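Member of DUF4221 family (Bacteroides vulgatus, PDB 3S9J) is of unknown function but folds as a six-bladed beta-propeller, as a member of the DUF4221 family. Local coordinates at residues Met166-Asp171 with Gly175-Ile180; Ala136-Phe139 with Cys144-Leu147; Asn99-Ser104 with Asn117-Glu122; Phe201-Asn206 with Ser210-Gly215. One frame throughout, in Å; residues are numbered along the deposited sequence. Where two conformers were deposited one is given.

The four contacts follow one another along the chain in the order 3, 2, 1, 4 and lie in three successive sheets of the propeller. Contact 3 joins the start of strand 102-106 to the end of 112-117 and the loop after it. Contacts 2 and 1 share the next sheet: F139, where the first strand begins, pairs with F146, and 166-171 pairs with 175-180 at the last two strands. Their centres are about 10 Å apart. Contact 4 is the first hairpin of the following sheet, its centre about 16 Å from that of contact 1. Q170 bonds to N117 of contact 3, and Y203 to A138 of contact 2. Hydrogen bonds and packed side chains thus hold three successive blades side by side.

Contact 1. Residues Met166-Asp171 with Gly175-Ile180; sequences MFASQD and GEVKWI
Q170 reaches over the hairpin end and gives its NE2 to the carbonyl of G175. Q170 NE2 lies 2.9 Å from G175 O, and the bond is nearly straight, at 173°. G175 O lies in the plane of the Q170 amide, while NE2 sits tilted from the carbonyl plane. The side chain starts with CG anti to the backbone N (chi1 -177°) and stays extended to the amide, which brings NE2 to the turn. NE2 also bonds to the backbone O of N117 in the preceding blade. V177 lies obliquely across the Q170 side chain, its CG2 3.8 Å from Q170 NE2. A168 CB sits 4.1 Å from W179 CE3, oblique to the indole. W179 itself stacks on H165.

The other face carries S169, K178 and I180. I180 CD1 lies 3.7 Å from S169 OG. K178 bends at its third and fourth torsions, and its NZ approaches S169 and D171 through water. One water bonds to S169 OG, K178 NZ and E176 O. A second joins S169 OG to NZ, and a third NZ to D171 OD2. D171 OD1 takes the backbone N-H groups of R173 and T174. Backbone bonds hold the strands in antiparallel register, among them S169 N to K178 O at 2.9 Å.

With an alanine here in place of Q170, G175 O and N117 O would probably each lose a side-chain donor, weakening the tie between two blades. The chemistry is divided: an amide links the turn to the preceding blade on one face, while water carries the contacts of K178 NZ on the other.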
loop_
_atom_site.group_PDB
_atom_site.type_symbol
_atom_site.label_atom_id
_atom_site.label_comp_id
_atom_site.label_asym_id
_atom_site.label_seq_id
_atom_site.Cartn_x
_atom_site.Cartn_y
_atom_site.Cartn_z
HETATM N N MSE A 166 0.641 -16.450 0.429
HETATM C CA MSE A 166 0.709 -15.004 0.336
HETATM C C MSE A 166 -0.628 -14.287 0.546
HETATM O O MSE A 166 -0.627 -13.123 0.881
HETATM C CB MSE A 166 1.292 -14.566 -1.001
HETATM C CG MSE A 166 2.837 -14.761 -1.102
HETATM SE SE MSE A 166 3.496 -14.369 -2.873
HETATM C CE MSE A 166 3.117 -12.548 -2.844
ATOM N N PHE A 167 -1.751 -14.971 0.261
ATOM C CA PHE A 167 -3.070 -14.383 0.360
ATOM C C PHE A 167 -4.078 -15.339 0.971
ATOM O O PHE A 167 -3.916 -16.561 0.899
ATOM C CB PHE A 167 -3.571 -14.009 -1.035
ATOM C CG PHE A 167 -2.844 -12.841 -1.633
ATOM C CD1 PHE A 167 -3.290 -11.542 -1.407
ATOM C CD2 PHE A 167 -1.713 -13.035 -2.407
ATOM C CE1 PHE A 167 -2.623 -10.463 -1.959
ATOM C CE2 PHE A 167 -1.038 -11.953 -2.942
ATOM C CZ PHE A 167 -1.494 -10.679 -2.720
ATOM N N ALA A 168 -5.097 -14.761 1.573
ATOM C CA ALA A 168 -6.284 -15.471 2.014
ATOM C C ALA A 168 -7.472 -14.619 1.632
ATOM O O ALA A 168 -7.322 -13.419 1.425
ATOM C CB ALA A 168 -6.270 -15.706 3.494
ATOM N N SER A 169 -8.643 -15.251 1.500
ATOM C CA SER A 169 -9.862 -14.499 1.199
ATOM C C SER A 169 -10.912 -14.811 2.238
ATOM O O SER A 169 -10.853 -15.846 2.883
ATOM C CB SER A 169 -10.397 -14.823 -0.191
ATOM O OG SER A 169 -10.927 -16.154 -0.239
ATOM N N GLN A 170 -11.836 -13.887 2.418
ATOM C CA GLN A 170 -12.987 -14.105 3.271
ATOM C C GLN A 170 -14.258 -13.824 2.503
ATOM O O GLN A 170 -14.402 -12.783 1.849
ATOM C CB GLN A 170 -12.902 -13.212 4.525
ATOM C CG GLN A 170 -14.067 -13.474 5.472
ATOM C CD GLN A 170 -13.849 -12.926 6.837
ATOM O OE1 GLN A 170 -13.416 -11.766 6.992
ATOM N NE2 GLN A 170 -14.152 -13.724 7.842
ATOM N N ASP A 171 -15.205 -14.760 2.579
ATOM C CA ASP A 171 -16.459 -14.638 1.878
ATOM C C ASP A 171 -17.304 -13.634 2.633
ATOM O O ASP A 171 -17.556 -13.793 3.823
ATOM C CB ASP A 171 -17.126 -16.013 1.802
ATOM C CG ASP A 171 -18.334 -16.014 0.921
ATOM O OD1 ASP A 171 -19.322 -15.380 1.296
ATOM O OD2 ASP A 171 -18.281 -16.581 -0.183
ATOM N N GLY A 175 -18.602 -15.578 5.784
ATOM C CA GLY A 175 -17.441 -15.417 6.662
ATOM C C GLY A 175 -16.325 -16.435 6.474
ATOM O O GLY A 175 -15.289 -16.354 7.144
ATOM N N GLU A 176 -16.521 -17.417 5.583
ATOM C CA GLU A 176 -15.532 -18.482 5.420
ATOM C C GLU A 176 -14.227 -17.898 4.904
ATOM O O GLU A 176 -14.222 -17.159 3.936
ATOM C CB GLU A 176 -16.042 -19.581 4.475
ATOM C CG GLU A 176 -15.037 -20.689 4.266
ATOM C CD GLU A 176 -15.598 -21.876 3.506
ATOM O OE1 GLU A 176 -16.830 -21.979 3.352
ATOM O OE2 GLU A 176 -14.792 -22.749 3.069
ATOM N N VAL A 177 -13.132 -18.269 5.544
ATOM C CA VAL A 177 -11.779 -17.884 5.102
ATOM C C VAL A 177 -11.183 -19.048 4.303
ATOM O O VAL A 177 -11.317 -20.215 4.683
ATOM C CB VAL A 177 -10.884 -17.503 6.294
ATOM C CG1 VAL A 177 -9.409 -17.293 5.830
ATOM C CG2 VAL A 177 -11.418 -16.212 6.986
ATOM N N LYS A 178 -10.580 -18.730 3.158
ATOM C CA LYS A 178 -9.892 -19.695 2.321
ATOM C C LYS A 178 -8.453 -19.246 2.117
ATOM O O LYS A 178 -8.188 -18.058 1.941
ATOM C CB LYS A 178 -10.522 -19.789 0.933
ATOM C CG LYS A 178 -11.983 -20.130 0.914
ATOM C CD LYS A 178 -12.462 -20.327 -0.512
ATOM C CE LYS A 178 -13.939 -19.922 -0.671
ATOM N NZ LYS A 178 -14.087 -18.518 -1.123
ATOM N N TRP A 179 -7.530 -20.195 2.134
ATOM C CA TRP A 179 -6.151 -19.899 1.748
ATOM C C TRP A 179 -6.112 -19.909 0.223
ATOM O O TRP A 179 -6.692 -20.795 -0.408
ATOM C CB TRP A 179 -5.187 -20.997 2.196
ATOM C CG TRP A 179 -4.907 -21.136 3.649
ATOM C CD1 TRP A 179 -5.142 -22.243 4.420
ATOM C CD2 TRP A 179 -4.276 -20.179 4.496
ATOM N NE1 TRP A 179 -4.708 -22.027 5.702
ATOM C CE2 TRP A 179 -4.161 -20.774 5.778
ATOM C CE3 TRP A 179 -3.767 -18.886 4.296
ATOM C CZ2 TRP A 179 -3.586 -20.108 6.863
ATOM C CZ3 TRP A 179 -3.208 -18.228 5.369
ATOM C CH2 TRP A 179 -3.115 -18.844 6.643
ATOM N N ILE A 180 -5.420 -18.958 -0.367
ATOM C CA ILE A 180 -5.319 -18.841 -1.810
ATOM C C ILE A 180 -3.990 -19.487 -2.219
ATOM O O ILE A 180 -2.980 -19.223 -1.571
ATOM C CB ILE A 180 -5.365 -17.375 -2.237
ATOM C CG1 ILE A 180 -6.635 -16.708 -1.647
ATOM C CG2 ILE A 180 -5.352 -17.268 -3.759
ATOM C CD1 ILE A 180 -7.951 -17.435 -1.975
HETATM O O HOH W 1 -13.276 -17.019 1.177
HETATM O O HOH W 2 -11.981 -17.060 -2.617
HETATM O O HOH W 3 -16.850 -18.552 -1.236
#

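Contact 2. Residues Ala136-Phe139 with Cys144-Leu147; sequences APAF and CIFL
F139 lays its ring over the start of the F146 side chain. From CB, CG sits between backbone N and carbonyl carbon (chi1 60°), which swings the ring toward the neighbouring strand. F139 CG is 4.1 Å, and CD1 and CD2 each 3.9 Å, from F146 CB. CE1 closes to 3.5 Å of F146 CB. CE2 reaches F146 CG at 3.4 Å, over one face of the F146 ring. CZ, the tip, is 3.3 Å from F146 CB. F146 CB makes a CH-pi contact over the F139 face, 3.5 Å from the ring centroid. The two planes lie 12° apart but the rings barely overlap. Y205 of the next blade stacks with F139.

F146 N bonds to F139 O at 2.8 Å, and the return bond from F139 N is weak. A138 CB packs against I145 CG1 at 4.1 Å.

A serine at F139 would probably leave F146 CB and the Y205 ring without their aromatic partner and open a gap. This buried contact is mostly apolar. One good and one weak backbone bond attach the edge strand; the F139 ring, with the A138 N bond to Y203 OH, helps join it to the next blade.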
loop_
_atom_site.group_PDB
_atom_site.type_symbol
_atom_site.label_atom_id
_atom_site.label_comp_id
_atom_site.label_asym_id
_atom_site.label_seq_id
_atom_site.Cartn_x
_atom_site.Cartn_y
_atom_site.Cartn_z
ATOM N N ALA A 136 -1.365 -1.693 -0.671
ATOM C CA ALA A 136 -1.910 -3.003 -0.323
ATOM C C ALA A 136 -3.449 -2.869 -0.270
ATOM O O ALA A 136 -4.042 -2.838 0.793
ATOM C CB ALA A 136 -1.374 -3.438 1.002
ATOM N N PRO A 137 -4.074 -2.745 -1.427
ATOM C CA PRO A 137 -5.445 -2.243 -1.475
ATOM C C PRO A 137 -6.521 -3.268 -1.147
ATOM O O PRO A 137 -7.692 -2.890 -1.057
ATOM C CB PRO A 137 -5.610 -1.826 -2.944
ATOM C CG PRO A 137 -4.664 -2.747 -3.672
ATOM C CD PRO A 137 -3.482 -2.826 -2.776
ATOM N N ALA A 138 -6.118 -4.530 -1.022
ATOM C CA ALA A 138 -7.020 -5.687 -1.065
ATOM C C ALA A 138 -7.724 -5.675 -2.405
ATOM O O ALA A 138 -7.553 -4.761 -3.223
ATOM C CB ALA A 138 -8.001 -5.693 0.090
ATOM N N PHE A 139 -8.531 -6.703 -2.663
ATOM C CA PHE A 139 -9.346 -6.731 -3.844
ATOM C C PHE A 139 -10.534 -7.680 -3.599
ATOM O O PHE A 139 -10.525 -8.500 -2.649
ATOM C CB PHE A 139 -8.566 -7.094 -5.112
ATOM C CG PHE A 139 -7.891 -8.462 -5.080
ATOM C CD1 PHE A 139 -6.623 -8.610 -4.534
ATOM C CD2 PHE A 139 -8.519 -9.582 -5.603
ATOM C CE1 PHE A 139 -6.005 -9.862 -4.498
ATOM C CE2 PHE A 139 -7.893 -10.848 -5.583
ATOM C CZ PHE A 139 -6.629 -10.966 -5.045
ATOM N N CYS A 144 -15.750 -12.143 -2.369
ATOM C CA CYS A 144 -14.771 -12.412 -1.323
ATOM C C CYS A 144 -13.715 -11.319 -1.345
ATOM O O CYS A 144 -13.298 -10.873 -2.418
ATOM C CB CYS A 144 -14.071 -13.746 -1.560
ATOM S SG CYS A 144 -15.215 -15.167 -1.567
ATOM N N ILE A 145 -13.262 -10.942 -0.159
ATOM C CA ILE A 145 -12.174 -9.970 -0.023
ATOM C C ILE A 145 -10.865 -10.733 0.164
ATOM O O ILE A 145 -10.793 -11.635 0.982
ATOM C CB ILE A 145 -12.413 -8.994 1.119
ATOM C CG1 ILE A 145 -11.298 -7.919 1.084
ATOM C CG2 ILE A 145 -12.519 -9.702 2.470
ATOM C CD1 ILE A 145 -11.508 -6.805 2.018
ATOM N N PHE A 146 -9.851 -10.341 -0.604
ATOM C CA PHE A 146 -8.534 -10.964 -0.630
ATOM C C PHE A 146 -7.553 -10.030 0.001
ATOM O O PHE A 146 -7.524 -8.829 -0.329
ATOM C CB PHE A 146 -8.113 -11.201 -2.055
ATOM C CG PHE A 146 -8.848 -12.311 -2.723
ATOM C CD1 PHE A 146 -10.192 -12.163 -3.092
ATOM C CD2 PHE A 146 -8.196 -13.509 -3.017
ATOM C CE1 PHE A 146 -10.856 -13.194 -3.729
ATOM C CE2 PHE A 146 -8.886 -14.544 -3.655
ATOM C CZ PHE A 146 -10.196 -14.378 -4.006
ATOM N N LEU A 147 -6.738 -10.577 0.888
ATOM C CA LEU A 147 -5.815 -9.850 1.775
ATOM C C LEU A 147 -4.441 -10.534 1.777
ATOM O O LEU A 147 -4.390 -11.751 1.752
ATOM C CB LEU A 147 -6.288 -9.929 3.246
ATOM C CG LEU A 147 -7.501 -9.151 3.786
ATOM C CD1 LEU A 147 -7.172 -8.587 5.152
ATOM C CD2 LEU A 147 -7.923 -8.044 2.883
#

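Contact 3. Residues Asn99-Ser104 with Asn117-Glu122; sequences NISRLS and NFQTPE. With FMT (formic acid), chain L; FMT (formic acid), chain P.
A G1 beta bulge begins this contact: S101 and R102 both face Q97 in the hairpin between strands 93-97 and 102-106. S101, in the bulge, meets the end of the outer strand, 112-117. F118 N donates to S101 O at 2.8 Å, with an almost straight N-H...O angle of 173°. The donor stands above the carbonyl plane. R102 and N117 form the antiparallel non-hydrogen-bonded pair beside it.

Water extends the link. S101 OG bonds to two waters: one can also donate to F118 O, though it has other acceptors in reach, and the other accepts from Q119 NE2. A further water can serve I100 O and N117 OD1, though not all its neighbours at once. N117 ND2 bonds to Q119 OE1 at 2.9 Å. OE1 lies in the N117 amide plane. Direct side-chain touches are loose, such as S101 CB to Q119 CG at 4.2 Å.

T120 OG1 and E122 N hold a formate, probably from the crystallisation liquor, which R124 also binds. In the conformer given, F118 packs on V177 and Q170 of the next blade. The arrangement is that of an outer propeller strand leaving its four-stranded antiparallel blade for the loop to the next one.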
loop_
_atom_site.group_PDB
_atom_site.type_symbol
_atom_site.label_atom_id
_atom_site.label_comp_id
_atom_site.label_asym_id
_atom_site.label_seq_id
_atom_site.Cartn_x
_atom_site.Cartn_y
_atom_site.Cartn_z
ATOM N N ASN A 99 -6.362 -5.747 15.622
ATOM C CA ASN A 99 -6.085 -6.071 17.002
ATOM C C ASN A 99 -7.162 -6.937 17.623
ATOM O O ASN A 99 -6.925 -7.563 18.637
ATOM C CB ASN A 99 -5.888 -4.806 17.836
ATOM C CG ASN A 99 -4.601 -4.082 17.509
ATOM O OD1 ASN A 99 -3.760 -4.559 16.743
ATOM N ND2 ASN A 99 -4.438 -2.884 18.113
ATOM N N ILE A 100 -8.345 -6.995 17.004
ATOM C CA ILE A 100 -9.432 -7.817 17.480
ATOM C C ILE A 100 -9.865 -8.908 16.457
ATOM O O ILE A 100 -10.944 -9.480 16.591
ATOM C CB ILE A 100 -10.671 -6.969 17.936
ATOM C CG1 ILE A 100 -11.231 -6.115 16.787
ATOM C CG2 ILE A 100 -10.333 -6.091 19.178
ATOM C CD1 ILE A 100 -12.634 -5.594 17.069
ATOM N N SER A 101 -9.012 -9.176 15.473
ATOM C CA SER A 101 -9.250 -10.210 14.475
ATOM C C SER A 101 -10.600 -10.035 13.760
ATOM O O SER A 101 -11.351 -11.001 13.595
ATOM C CB SER A 101 -9.150 -11.584 15.150
ATOM O OG SER A 101 -7.775 -11.837 15.492
ATOM N N ARG A 102 -10.920 -8.814 13.352
ATOM C CA ARG A 102 -12.245 -8.527 12.801
ATOM C C ARG A 102 -12.138 -7.701 11.531
ATOM O O ARG A 102 -11.367 -6.738 11.470
ATOM C CB ARG A 102 -13.115 -7.784 13.828
ATOM C CG ARG A 102 -14.537 -7.473 13.380
ATOM C CD ARG A 102 -15.324 -6.697 14.433
ATOM N NE ARG A 102 -15.530 -7.502 15.626
ATOM C CZ ARG A 102 -15.997 -7.068 16.805
ATOM N NH1 ARG A 102 -16.367 -5.809 17.012
ATOM N NH2 ARG A 102 -16.109 -7.932 17.806
ATOM N N LEU A 103 -12.914 -8.104 10.523
ATOM C CA LEU A 103 -13.221 -7.282 9.374
ATOM C C LEU A 103 -14.659 -6.787 9.531
ATOM O O LEU A 103 -15.515 -7.523 10.011
ATOM C CB LEU A 103 -13.082 -8.136 8.110
ATOM C CG LEU A 103 -13.417 -7.559 6.750
ATOM C CD1 LEU A 103 -12.293 -6.673 6.280
ATOM C CD2 LEU A 103 -13.609 -8.721 5.807
ATOM N N SER A 104 -14.948 -5.546 9.131
ATOM C CA SER A 104 -16.324 -5.031 9.227
ATOM C C SER A 104 -16.726 -4.278 7.958
ATOM O O SER A 104 -15.884 -3.643 7.317
ATOM C CB SER A 104 -16.514 -4.100 10.424
ATOM O OG SER A 104 -16.182 -4.695 11.669
ATOM N N ASN A 117 -15.439 -12.259 12.000
ATOM C CA ASN A 117 -14.220 -12.775 12.614
ATOM C C ASN A 117 -13.290 -13.275 11.534
ATOM O O ASN A 117 -13.703 -14.014 10.640
ATOM C CB ASN A 117 -14.572 -13.894 13.598
ATOM C CG ASN A 117 -13.356 -14.508 14.266
ATOM O OD1 ASN A 117 -12.646 -13.827 15.005
ATOM N ND2 ASN A 117 -13.100 -15.804 14.004
ATOM N N PHE A 118 -12.023 -12.865 11.576
ATOM C CA PHE A 118 -11.058 -13.297 10.553
ATOM C C PHE A 118 -9.851 -13.878 11.281
ATOM O O PHE A 118 -9.052 -13.168 11.899
ATOM C CB PHE A 118 -10.647 -12.150 9.598
ATOM C CG PHE A 118 -9.974 -12.591 8.282
ATOM C CD1 PHE A 118 -8.897 -13.476 8.256
ATOM C CD2 PHE A 118 -10.347 -12.005 7.077
ATOM C CE1 PHE A 118 -8.263 -13.806 7.062
ATOM C CE2 PHE A 118 -9.724 -12.329 5.877
ATOM C CZ PHE A 118 -8.673 -13.239 5.866
ATOM N N GLN A 119 -9.747 -15.196 11.216
ATOM C CA GLN A 119 -8.618 -15.931 11.786
ATOM C C GLN A 119 -8.263 -16.960 10.747
ATOM O O GLN A 119 -8.988 -17.132 9.745
ATOM C CB GLN A 119 -9.041 -16.625 13.083
ATOM C CG GLN A 119 -9.332 -15.657 14.220
ATOM C CD GLN A 119 -9.936 -16.369 15.436
ATOM O OE1 GLN A 119 -10.930 -17.107 15.332
ATOM N NE2 GLN A 119 -9.334 -16.145 16.597
ATOM N N THR A 120 -7.174 -17.674 10.976
ATOM C CA THR A 120 -6.802 -18.732 10.071
ATOM C C THR A 120 -7.889 -19.809 10.176
ATOM O O THR A 120 -8.653 -19.859 11.157
ATOM C CB THR A 120 -5.443 -19.346 10.398
ATOM O OG1 THR A 120 -5.512 -20.062 11.638
ATOM C CG2 THR A 120 -4.329 -18.230 10.467
ATOM N N PRO A 121 -7.965 -20.675 9.170
ATOM C CA PRO A 121 -8.921 -21.809 9.290
ATOM C C PRO A 121 -8.822 -22.558 10.622
ATOM O O PRO A 121 -9.853 -22.860 11.241
ATOM C CB PRO A 121 -8.535 -22.691 8.105
ATOM C CG PRO A 121 -8.173 -21.697 7.025
ATOM C CD PRO A 121 -7.417 -20.558 7.799
ATOM N N GLU A 122 -7.592 -22.795 11.105
ATOM C CA GLU A 122 -7.401 -23.475 12.389
ATOM C C GLU A 122 -7.663 -22.618 13.631
ATOM O O GLU A 122 -7.560 -23.127 14.756
ATOM C CB GLU A 122 -6.002 -24.088 12.473
ATOM C CG GLU A 122 -5.831 -25.285 11.600
ATOM C CD GLU A 122 -6.765 -26.430 12.017
ATOM O OE1 GLU A 122 -6.763 -26.805 13.210
ATOM O OE2 GLU A 122 -7.511 -26.917 11.151
HETATM C C FMT L . -3.831 -22.424 10.101
HETATM O O1 FMT L . -4.919 -22.637 9.514
HETATM O O2 FMT L . -3.705 -21.898 11.230
HETATM C C FMT P . -7.231 -1.260 19.870
HETATM O O1 FMT P . -6.806 -2.402 20.137
HETATM O O2 FMT P . -8.073 -0.659 20.566
HETATM O O HOH W 4 -12.982 -11.482 16.133
HETATM O O HOH W 5 -6.734 -12.588 13.232
HETATM O O HOH W 6 -7.622 -14.120 17.068
#

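Contact 4. Residues Phe201-Asn206 with Ser210-Gly215; sequences FSYDYN and SRLVCG. With FMT (formic acid), chain H.
Backbone hydrogen bonds join strands 201-206 and 211-216 into an antiparallel hairpin. S202 pairs with G215, D204 with V213 and N206 with R211, each through two N-H...O bonds. G215 N to S202 O measures 2.8 Å, as does N206 N to R211 O. S210 and R211 both face N206, a G1 beta bulge at the turn.

Apolar contacts gather on the face of Y203, Y205, L212 and C214. C214 SG lies 3.8 Å from Y203 CB and makes an oblique sulfur-aromatic contact with the F201 ring, 5.0 Å from its centroid. L212 CD1 comes to 4.0 Å of Y203 CD2. Y205 points its CG away from its own backbone N (chi1 -165°), which carries the ring over the R211 backbone, whose N and O lie over one face.

Polar contacts close the turn end. Y205 OH donates to a formate O1 at 2.7 Å and accepts from a water that also bonds to S210 O. Both partners lie at the ring edge, in its plane.

Aromatic rings and sulfur line the buried face. Polar tips bond outside the strands: Y203 OH to A138 N in the preceding blade, R211 to D226 just past the third strand by a salt bridge, N206 to E209 and Y279.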
loop_
_atom_site.group_PDB
_atom_site.type_symbol
_atom_site.label_atom_id
_atom_site.label_comp_id
_atom_site.label_asym_id
_atom_site.label_seq_id
_atom_site.Cartn_x
_atom_site.Cartn_y
_atom_site.Cartn_z
ATOM N N PHE A 201 5.889 -7.194 0.773
ATOM C CA PHE A 201 5.561 -6.900 -0.612
ATOM C C PHE A 201 4.398 -5.947 -0.717
ATOM O O PHE A 201 3.565 -5.873 0.186
ATOM C CB PHE A 201 5.258 -8.161 -1.431
ATOM C CG PHE A 201 4.016 -8.920 -1.010
ATOM C CD1 PHE A 201 4.076 -9.899 -0.029
ATOM C CD2 PHE A 201 2.811 -8.717 -1.667
ATOM C CE1 PHE A 201 2.953 -10.641 0.318
ATOM C CE2 PHE A 201 1.676 -9.455 -1.323
ATOM C CZ PHE A 201 1.742 -10.397 -0.326
ATOM N N SER A 202 4.357 -5.229 -1.828
ATOM C CA SER A 202 3.225 -4.413 -2.225
ATOM C C SER A 202 2.503 -5.142 -3.340
ATOM O O SER A 202 3.070 -6.007 -4.016
ATOM C CB SER A 202 3.735 -3.030 -2.680
ATOM O OG SER A 202 2.713 -2.197 -3.242
ATOM N N TYR A 203 1.232 -4.833 -3.546
ATOM C CA TYR A 203 0.494 -5.489 -4.630
ATOM C C TYR A 203 -0.586 -4.535 -5.112
ATOM O O TYR A 203 -0.963 -3.586 -4.424
ATOM C CB TYR A 203 -0.108 -6.842 -4.179
ATOM C CG TYR A 203 -1.162 -6.740 -3.107
ATOM C CD1 TYR A 203 -0.814 -6.716 -1.777
ATOM C CD2 TYR A 203 -2.505 -6.658 -3.436
ATOM C CE1 TYR A 203 -1.756 -6.588 -0.761
ATOM C CE2 TYR A 203 -3.468 -6.541 -2.460
ATOM C CZ TYR A 203 -3.105 -6.488 -1.121
ATOM O OH TYR A 203 -4.048 -6.375 -0.144
ATOM N N ASP A 204 -1.083 -4.807 -6.296
ATOM C CA ASP A 204 -2.254 -4.131 -6.793
ATOM C C ASP A 204 -3.036 -5.100 -7.666
ATOM O O ASP A 204 -2.518 -6.137 -8.083
ATOM C CB ASP A 204 -1.888 -2.860 -7.562
ATOM C CG ASP A 204 -2.958 -1.760 -7.460
ATOM O OD1 ASP A 204 -4.123 -2.049 -7.070
ATOM O OD2 ASP A 204 -2.616 -0.587 -7.749
ATOM N N TYR A 205 -4.292 -4.754 -7.913
ATOM C CA TYR A 205 -5.191 -5.615 -8.663
ATOM C C TYR A 205 -5.792 -4.833 -9.825
ATOM O O TYR A 205 -6.356 -3.778 -9.632
ATOM C CB TYR A 205 -6.292 -6.193 -7.775
ATOM C CG TYR A 205 -7.018 -7.369 -8.429
ATOM C CD1 TYR A 205 -6.461 -8.634 -8.430
ATOM C CD2 TYR A 205 -8.268 -7.210 -9.039
ATOM C CE1 TYR A 205 -7.092 -9.694 -9.013
ATOM C CE2 TYR A 205 -8.909 -8.283 -9.627
ATOM C CZ TYR A 205 -8.321 -9.519 -9.604
ATOM O OH TYR A 205 -8.959 -10.601 -10.166
ATOM N N ASN A 206 -5.657 -5.391 -11.013
ATOM C CA ASN A 206 -6.105 -4.805 -12.272
ATOM C C ASN A 206 -7.425 -5.493 -12.612
ATOM O O ASN A 206 -7.442 -6.658 -12.998
ATOM C CB ASN A 206 -4.996 -5.080 -13.308
ATOM C CG ASN A 206 -5.408 -4.821 -14.756
ATOM O OD1 ASN A 206 -6.589 -4.707 -15.085
ATOM N ND2 ASN A 206 -4.412 -4.752 -15.631
ATOM N N SER A 210 -8.408 -8.800 -14.631
ATOM C CA SER A 210 -8.499 -9.729 -13.496
ATOM C C SER A 210 -7.112 -10.269 -13.146
ATOM O O SER A 210 -6.851 -11.488 -13.141
ATOM C CB SER A 210 -9.515 -10.847 -13.804
ATOM O OG SER A 210 -10.814 -10.299 -13.710
ATOM N N ARG A 211 -6.216 -9.325 -12.863
ATOM C CA ARG A 211 -4.794 -9.594 -12.817
ATOM C C ARG A 211 -4.179 -8.999 -11.541
ATOM O O ARG A 211 -4.317 -7.816 -11.266
ATOM C CB ARG A 211 -4.137 -8.994 -14.072
ATOM C CG ARG A 211 -2.642 -9.069 -14.150
ATOM C CD ARG A 211 -2.153 -8.645 -15.528
ATOM N NE ARG A 211 -2.463 -9.685 -16.512
ATOM C CZ ARG A 211 -2.617 -9.492 -17.813
ATOM N NH1 ARG A 211 -2.486 -8.285 -18.346
ATOM N NH2 ARG A 211 -2.913 -10.526 -18.586
ATOM N N LEU A 212 -3.483 -9.857 -10.804
ATOM C CA LEU A 212 -2.819 -9.510 -9.562
ATOM C C LEU A 212 -1.342 -9.358 -9.854
ATOM O O LEU A 212 -0.745 -10.213 -10.502
ATOM C CB LEU A 212 -2.990 -10.621 -8.556
ATOM C CG LEU A 212 -2.262 -10.506 -7.211
ATOM C CD1 LEU A 212 -2.740 -9.277 -6.415
ATOM C CD2 LEU A 212 -2.487 -11.809 -6.415
ATOM N N VAL A 213 -0.754 -8.287 -9.337
ATOM C CA VAL A 213 0.683 -8.008 -9.507
ATOM C C VAL A 213 1.251 -7.749 -8.108
ATOM O O VAL A 213 0.686 -6.957 -7.363
ATOM C CB VAL A 213 0.916 -6.777 -10.417
ATOM C CG1 VAL A 213 2.445 -6.542 -10.635
ATOM C CG2 VAL A 213 0.137 -6.945 -11.752
ATOM N N CYS A 214 2.315 -8.466 -7.739
ATOM C CA CYS A 214 2.977 -8.359 -6.445
ATOM C C CYS A 214 4.455 -8.031 -6.651
ATOM O O CYS A 214 5.123 -8.646 -7.487
ATOM C CB CYS A 214 2.895 -9.640 -5.656
ATOM S SG CYS A 214 1.195 -10.213 -5.382
ATOM N N GLY A 215 4.937 -7.061 -5.871
ATOM C CA GLY A 215 6.327 -6.617 -5.901
ATOM C C GLY A 215 6.951 -6.713 -4.517
ATOM O O GLY A 215 6.699 -5.876 -3.656
HETATM C C FMT H . -12.711 -10.003 -10.461
HETATM O O1 FMT H . -11.513 -10.052 -10.755
HETATM O O2 FMT H . -13.245 -9.046 -9.886
HETATM O O HOH W 7 -7.775 -12.947 -10.918
#